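Long-range contacts in importin subunit beta-1 (Saccharomyces cerevisiae, PDB 5OWU), which carries proteins into the nucleus by associating with importin alpha, which recognises the classical nuclear localization signal of the cargo: residues S395-P400 with G436-S441; Q423-K428 with H466-T471; P654-A659 with R696-A701. All coordinates share one frame; numbering follows the deposited sequence.

Interaction 1 (S395-P400 with G436-S441); sequences SIMDGP and GRIADS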
# COMPACT_ATOMS: atom_id res chain seq x y z
N SER A 395 -16.73 11.38 -12.53
CA SER A 395 -16.12 11.67 -11.24
C SER A 395 -17.12 11.98 -10.14
O SER A 395 -16.71 12.01 -8.97
CB SER A 395 -15.14 12.84 -11.37
OG SER A 395 -13.98 12.46 -12.08
N ILE A 396 -18.39 12.23 -10.44
CA ILE A 396 -19.37 12.43 -9.36
C ILE A 396 -20.30 11.23 -9.17
O ILE A 396 -21.32 11.35 -8.50
CB ILE A 396 -20.18 13.73 -9.55
CG1 ILE A 396 -20.98 13.71 -10.86
CG2 ILE A 396 -19.26 14.94 -9.50
CD1 ILE A 396 -22.08 14.77 -10.92
N MET A 397 -19.95 10.05 -9.69
CA MET A 397 -20.85 8.91 -9.56
C MET A 397 -20.72 8.20 -8.21
O MET A 397 -21.52 7.30 -7.92
CB MET A 397 -20.61 7.92 -10.70
CG MET A 397 -21.17 8.42 -12.02
SD MET A 397 -22.97 8.58 -11.98
CE MET A 397 -23.15 10.35 -11.79
N ASP A 398 -19.78 8.60 -7.38
CA ASP A 398 -19.60 8.02 -6.06
C ASP A 398 -19.65 9.19 -5.08
O ASP A 398 -18.79 10.07 -5.12
CB ASP A 398 -18.28 7.25 -5.99
CG ASP A 398 -18.02 6.63 -4.64
OD1 ASP A 398 -18.95 6.56 -3.82
OD2 ASP A 398 -16.87 6.22 -4.41
N GLY A 399 -20.67 9.20 -4.23
CA GLY A 399 -20.86 10.25 -3.25
C GLY A 399 -22.31 10.66 -3.08
O GLY A 399 -22.89 10.49 -2.00
N PRO A 400 -22.91 11.22 -4.12
CA PRO A 400 -24.32 11.65 -4.02
C PRO A 400 -25.25 10.47 -3.77
O PRO A 400 -24.88 9.30 -3.93
CB PRO A 400 -24.59 12.31 -5.38
CG PRO A 400 -23.24 12.69 -5.90
CD PRO A 400 -22.31 11.61 -5.41
N GLY A 436 -18.34 2.89 -17.24
CA GLY A 436 -17.94 2.00 -16.16
C GLY A 436 -18.22 2.56 -14.78
O GLY A 436 -18.59 1.82 -13.87
N ARG A 437 -18.02 3.87 -14.59
CA ARG A 437 -18.32 4.51 -13.31
C ARG A 437 -19.81 4.47 -12.99
O ARG A 437 -20.23 4.18 -11.86
CB ARG A 437 -17.82 5.96 -13.34
CG ARG A 437 -16.30 6.08 -13.47
CD ARG A 437 -15.62 5.88 -12.11
NE ARG A 437 -16.02 6.96 -11.21
CZ ARG A 437 -15.66 7.04 -9.93
NH1 ARG A 437 -14.89 6.11 -9.38
NH2 ARG A 437 -16.09 8.06 -9.20
N ILE A 438 -20.64 4.79 -14.00
CA ILE A 438 -22.08 4.69 -13.83
C ILE A 438 -22.46 3.27 -13.44
O ILE A 438 -23.21 3.04 -12.49
CB ILE A 438 -22.80 5.13 -15.12
CG1 ILE A 438 -22.50 6.60 -15.40
CG2 ILE A 438 -24.30 4.92 -15.00
CD1 ILE A 438 -22.99 7.10 -16.73
N ALA A 439 -21.92 2.29 -14.17
CA ALA A 439 -22.23 0.90 -13.88
C ALA A 439 -21.76 0.53 -12.49
O ALA A 439 -22.44 -0.20 -11.76
CB ALA A 439 -21.59 -0.02 -14.92
N ASP A 440 -20.60 1.04 -12.09
CA ASP A 440 -19.96 0.54 -10.88
C ASP A 440 -20.69 1.01 -9.63
O ASP A 440 -20.84 0.24 -8.67
CB ASP A 440 -18.50 0.99 -10.84
CG ASP A 440 -17.67 0.17 -9.89
OD1 ASP A 440 -18.01 -1.02 -9.69
OD2 ASP A 440 -16.67 0.69 -9.34
N SER A 441 -21.15 2.26 -9.62
CA SER A 441 -21.76 2.80 -8.40
C SER A 441 -23.28 2.75 -8.39
O SER A 441 -23.88 2.53 -7.33
CB SER A 441 -21.30 4.24 -8.18
OG SER A 441 -19.94 4.27 -7.76
O HOH W 1 -14.97 6.98 -6.77
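Arg437, on helix 425-442 of HEAT repeat 10, leans against the turn that follows helix 383-395, and its side chain illustrates how one arginine can serve first as hydrocarbon and then as donor. Its CB lies alongside CB of Met397, 4.3 Å away. Beyond it the chain bends at chi2 (-81°) and again at chi3 (-64°), which swings the guanidinium across the end of helix 383-395. There NE donates to the carbonyl O of Gly394. At the tip, NH2 passes obliquely 4.0 Å from Asp398 CB, while NH1 donates to a water at 2.8 Å that lies in the guanidinium plane. The same water donates to Asp398 OD2 at 3.1 Å, an oxygen that also receives a bond from Gln360, so the water bridges the two oppositely charged groups; Arg437 NH2 and Asp398 OD2 stand 5.2 Å apart. On the apolar side, the Met397 and Ile438 side chains cross obliquely, SD 4.0 Å from CG1, and Val409 of helix 402-418 touches both. The chemistry implies cohesion by apolar contact and by one direct polar tie, Arg437 to Gly394, to which the water bridge adds an attraction probably softer than a direct salt bridge.

Interaction 2 (Q423-K428 with H466-T471); sequences QSLQVK and HPKVAT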
# COMPACT_ATOMS: atom_id res chain seq x y z
N GLN A 423 -15.32 11.58 -32.52
CA GLN A 423 -14.12 11.55 -33.36
C GLN A 423 -12.83 11.63 -32.55
O GLN A 423 -11.76 11.34 -33.09
CB GLN A 423 -14.16 12.69 -34.38
CG GLN A 423 -14.23 14.08 -33.75
CD GLN A 423 -14.69 15.14 -34.74
OE1 GLN A 423 -15.74 15.01 -35.38
NE2 GLN A 423 -13.91 16.21 -34.88
N SER A 424 -12.91 12.04 -31.29
CA SER A 424 -11.72 12.17 -30.45
C SER A 424 -11.47 10.86 -29.71
O SER A 424 -12.34 10.37 -28.99
CB SER A 424 -11.91 13.30 -29.44
OG SER A 424 -10.83 13.34 -28.53
N LEU A 425 -10.27 10.30 -29.89
CA LEU A 425 -9.90 9.09 -29.16
C LEU A 425 -9.96 9.31 -27.65
O LEU A 425 -10.45 8.44 -26.91
CB LEU A 425 -8.49 8.65 -29.55
CG LEU A 425 -7.94 7.47 -28.77
CD1 LEU A 425 -8.85 6.26 -28.90
CD2 LEU A 425 -6.54 7.13 -29.25
N GLN A 426 -9.46 10.45 -27.17
CA GLN A 426 -9.50 10.74 -25.74
C GLN A 426 -10.93 10.79 -25.24
O GLN A 426 -11.24 10.29 -24.15
CB GLN A 426 -8.78 12.06 -25.46
CG GLN A 426 -7.31 12.08 -25.83
CD GLN A 426 -7.06 12.62 -27.23
OE1 GLN A 426 -7.69 12.19 -28.20
NE2 GLN A 426 -6.15 13.59 -27.34
N VAL A 427 -11.83 11.39 -26.02
CA VAL A 427 -13.22 11.48 -25.59
C VAL A 427 -13.82 10.09 -25.44
O VAL A 427 -14.52 9.81 -24.47
CB VAL A 427 -14.04 12.34 -26.57
CG1 VAL A 427 -15.53 12.25 -26.25
CG2 VAL A 427 -13.58 13.78 -26.50
N LYS A 428 -13.58 9.21 -26.42
CA LYS A 428 -14.15 7.87 -26.34
C LYS A 428 -13.55 7.09 -25.18
O LYS A 428 -14.25 6.31 -24.52
CB LYS A 428 -13.92 7.13 -27.65
CG LYS A 428 -14.74 7.65 -28.81
CD LYS A 428 -14.61 6.75 -30.03
CE LYS A 428 -13.24 6.82 -30.64
NZ LYS A 428 -13.18 6.00 -31.87
N HIS A 466 -10.07 1.43 -30.87
CA HIS A 466 -8.69 1.60 -30.45
C HIS A 466 -8.46 0.89 -29.12
O HIS A 466 -9.34 0.92 -28.25
CB HIS A 466 -8.38 3.09 -30.32
CG HIS A 466 -6.94 3.40 -30.08
ND1 HIS A 466 -6.34 3.25 -28.84
CD2 HIS A 466 -5.98 3.87 -30.91
CE1 HIS A 466 -5.07 3.61 -28.93
NE2 HIS A 466 -4.83 3.99 -30.17
N PRO A 467 -7.31 0.26 -28.92
CA PRO A 467 -7.10 -0.50 -27.67
C PRO A 467 -7.35 0.30 -26.40
O PRO A 467 -7.79 -0.28 -25.40
CB PRO A 467 -5.64 -0.95 -27.77
CG PRO A 467 -5.04 -0.14 -28.88
CD PRO A 467 -6.14 0.15 -29.82
N LYS A 468 -7.09 1.61 -26.39
CA LYS A 468 -7.36 2.42 -25.21
C LYS A 468 -8.84 2.41 -24.85
O LYS A 468 -9.20 2.34 -23.66
CB LYS A 468 -6.88 3.85 -25.42
CG LYS A 468 -5.39 3.98 -25.41
CD LYS A 468 -4.96 5.43 -25.55
CE LYS A 468 -3.91 5.76 -24.50
NZ LYS A 468 -3.09 6.92 -24.89
N VAL A 469 -9.71 2.50 -25.85
CA VAL A 469 -11.15 2.38 -25.63
C VAL A 469 -11.50 0.97 -25.18
O VAL A 469 -12.24 0.77 -24.21
CB VAL A 469 -11.92 2.78 -26.91
CG1 VAL A 469 -13.43 2.69 -26.70
CG2 VAL A 469 -11.53 4.20 -27.35
N ALA A 470 -10.97 -0.04 -25.88
CA ALA A 470 -11.30 -1.43 -25.58
C ALA A 470 -10.97 -1.80 -24.13
O ALA A 470 -11.72 -2.54 -23.48
CB ALA A 470 -10.57 -2.36 -26.55
N THR A 471 -9.85 -1.31 -23.62
CA THR A 471 -9.47 -1.62 -22.24
C THR A 471 -10.51 -1.10 -21.26
O THR A 471 -10.97 -1.82 -20.35
CB THR A 471 -8.09 -1.01 -21.95
OG1 THR A 471 -7.11 -1.68 -22.76
CG2 THR A 471 -7.71 -1.14 -20.48
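Leu425 and His466 meet at about a right angle where the second helices of two successive HEAT repeats, 425-442 and 467-484, begin side by side. The leucine sets one methyl over the imidazole: CD2 sits above the ring centre, 3.6 Å from the centroid and 6° off the normal, a CH-pi contact. Pro467 CD lies against the opposite face, displaced toward the rim, so the ring is sandwiched between its own neighbour in sequence and the adjacent repeat. What fixes its rotation is an N-cap: with CG anti to the backbone N (chi1 -172°), ND1 accepts from Lys468 N at 3.0 Å, nearly in the ring plane. Replacing the histidine by an alanine would probably leave Lys468 N without its capping acceptor and take from Leu425 CD2 the ring face it rests on. Two charged chains flank this apolar centre with partners of their own, Lys428 in a salt bridge with Asp465 and Lys468 in one with Asp343. The other leucine branch, CD1, stands over the same face but at its rim, 3.5 Å from His466 CB. Deeper between the helices, Val469 CG2 touches both Leu425 CD1, at 3.7 Å, and Lys428 CB, at 3.8 Å.

Interaction 3 (P654-A659 with R696-A701); sequences PVSITA and RELKPA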
# COMPACT_ATOMS: atom_id res chain seq x y z
N PRO A 654 8.49 -16.67 -6.15
CA PRO A 654 7.08 -16.79 -5.77
C PRO A 654 6.47 -18.14 -6.11
O PRO A 654 5.36 -18.43 -5.65
CB PRO A 654 6.40 -15.66 -6.57
CG PRO A 654 7.29 -15.45 -7.74
CD PRO A 654 8.69 -15.69 -7.24
N VAL A 655 7.16 -18.97 -6.89
CA VAL A 655 6.63 -20.28 -7.25
C VAL A 655 6.44 -21.15 -6.01
O VAL A 655 5.58 -22.04 -5.99
CB VAL A 655 7.56 -20.96 -8.28
CG1 VAL A 655 8.85 -21.44 -7.62
CG2 VAL A 655 6.84 -22.10 -8.98
N SER A 656 7.23 -20.92 -4.96
CA SER A 656 7.11 -21.74 -3.75
C SER A 656 5.79 -21.46 -3.04
O SER A 656 5.17 -22.38 -2.49
CB SER A 656 8.29 -21.48 -2.82
OG SER A 656 8.31 -20.13 -2.37
N ILE A 657 5.35 -20.20 -3.03
CA ILE A 657 4.05 -19.86 -2.46
C ILE A 657 2.95 -20.64 -3.16
O ILE A 657 2.06 -21.23 -2.53
CB ILE A 657 3.79 -18.35 -2.56
CG1 ILE A 657 4.96 -17.54 -1.97
CG2 ILE A 657 2.46 -17.99 -1.88
CD1 ILE A 657 5.10 -17.66 -0.51
N THR A 658 2.98 -20.63 -4.50
CA THR A 658 1.93 -21.30 -5.26
C THR A 658 2.01 -22.81 -5.09
O THR A 658 0.98 -23.48 -5.07
CB THR A 658 2.04 -20.90 -6.73
OG1 THR A 658 2.06 -19.46 -6.83
CG2 THR A 658 0.87 -21.43 -7.53
N ALA A 659 3.22 -23.35 -4.94
CA ALA A 659 3.36 -24.77 -4.66
C ALA A 659 2.76 -25.12 -3.30
O ALA A 659 2.09 -26.16 -3.14
CB ALA A 659 4.84 -25.17 -4.74
N ARG A 696 9.72 -13.30 2.56
CA ARG A 696 8.83 -13.11 3.70
C ARG A 696 7.47 -13.75 3.44
O ARG A 696 6.91 -14.43 4.32
CB ARG A 696 8.69 -11.62 4.01
CG ARG A 696 8.05 -10.78 2.91
CD ARG A 696 7.80 -9.34 3.37
NE ARG A 696 9.03 -8.64 3.74
CZ ARG A 696 9.41 -8.35 4.98
NH1 ARG A 696 8.66 -8.67 6.03
NH2 ARG A 696 10.55 -7.70 5.19
N GLU A 697 6.94 -13.60 2.22
CA GLU A 697 5.60 -14.10 1.91
C GLU A 697 5.47 -15.60 2.12
O GLU A 697 4.35 -16.10 2.21
CB GLU A 697 5.23 -13.76 0.46
CG GLU A 697 5.06 -12.27 0.17
CD GLU A 697 6.38 -11.55 -0.07
OE1 GLU A 697 7.40 -12.22 -0.32
OE2 GLU A 697 6.40 -10.30 -0.01
N LEU A 698 6.59 -16.33 2.21
CA LEU A 698 6.51 -17.77 2.42
C LEU A 698 6.02 -18.10 3.82
O LEU A 698 5.22 -19.03 4.00
CB LEU A 698 7.87 -18.42 2.16
CG LEU A 698 7.86 -19.95 2.12
CD1 LEU A 698 7.19 -20.46 0.85
CD2 LEU A 698 9.27 -20.51 2.24
N LYS A 699 6.47 -17.34 4.81
CA LYS A 699 6.11 -17.66 6.20
C LYS A 699 4.61 -17.75 6.41
O LYS A 699 4.13 -18.79 6.90
CB LYS A 699 6.76 -16.64 7.14
CG LYS A 699 6.28 -16.71 8.58
CD LYS A 699 7.35 -16.19 9.54
CE LYS A 699 6.74 -15.56 10.78
NZ LYS A 699 7.69 -15.47 11.92
N PRO A 700 3.80 -16.74 6.07
CA PRO A 700 2.35 -16.89 6.27
C PRO A 700 1.75 -18.07 5.51
O PRO A 700 0.96 -18.84 6.08
CB PRO A 700 1.78 -15.54 5.80
CG PRO A 700 2.89 -14.89 5.01
CD PRO A 700 4.16 -15.39 5.59
N ALA A 701 2.13 -18.25 4.24
CA ALA A 701 1.59 -19.35 3.45
C ALA A 701 1.78 -20.68 4.17
O ALA A 701 0.81 -21.43 4.39
CB ALA A 701 2.27 -19.38 2.08
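Ile657 meets a flat group that belongs to the backbone, the peptide joining Glu697 to Leu698. Its terminal methyl CD1 approaches from out of the peptide plane, 3.2 Å from Glu697 O and 3.3 Å from Leu698 CA, the latter tighter than usual van der Waals contact. The carboxylate of Glu697, by contrast, is turned away from the isoleucine, to a salt bridge with Arg695, and only its aliphatic base joins in, with CB 4.0 Å from Ile657 CD1. Next to it in sequence, the guanidinium of Arg696 looks away from helix 655-669 and makes a cation-pi contact with Tyr746 of helix 741-764.

The case shows how a single methyl can gather most of a helix-helix contact, here with Glu697, Leu698 and Ala701. Ile657 bends twice, with CG1 beside the backbone N (chi1 -52°) and CD1 folded round by chi2 (-69°), and this carries the tip toward helix 698-713 although the side chain sets out from the backbone in another direction. Leu698 answers with CD1, which lies 3.7 Å from Ile657 CD1 and 3.4 Å from Ser656 OG. The hydroxyl's contact with the leucine methyl is van der Waals, while its hydrogen bond goes to Ser653 O within its own repeat. One turn on, Ala701 CB comes within 4.2 Å of Ile657 CD1 and continues the apolar surface.

These helices are the second ones of HEAT repeats 15 and 16, stacked as neighbours in the superhelix. Each polar end discussed is paired outside the interface. The chemistry therefore implies a junction held by apolar burial and close fit, centred on Ile657 CD1, in which no polar bond between the two segments sets the register.

Overall arrangement
Followed from the N terminus, the chain leaves helix 383-395 through residues 395-400, and interaction 1 closes 36 residues further on, when helix 425-442 returns to that turn. Before it closes, the start of the same helix has already opened interaction 2, which closes at the head of helix 467-484; the two therefore cross. Their centres stand 20 Å apart and they do not touch, but both use helix 425-442, which thereby joins the turn after repeat 9 and repeat 11. Interaction 3 follows in series, joining repeats 15 and 16, its centre 37 Å from that of interaction 1. Each contact spans about one repeat, illustrating how a solenoid is assembled from neighbour-to-neighbour closures.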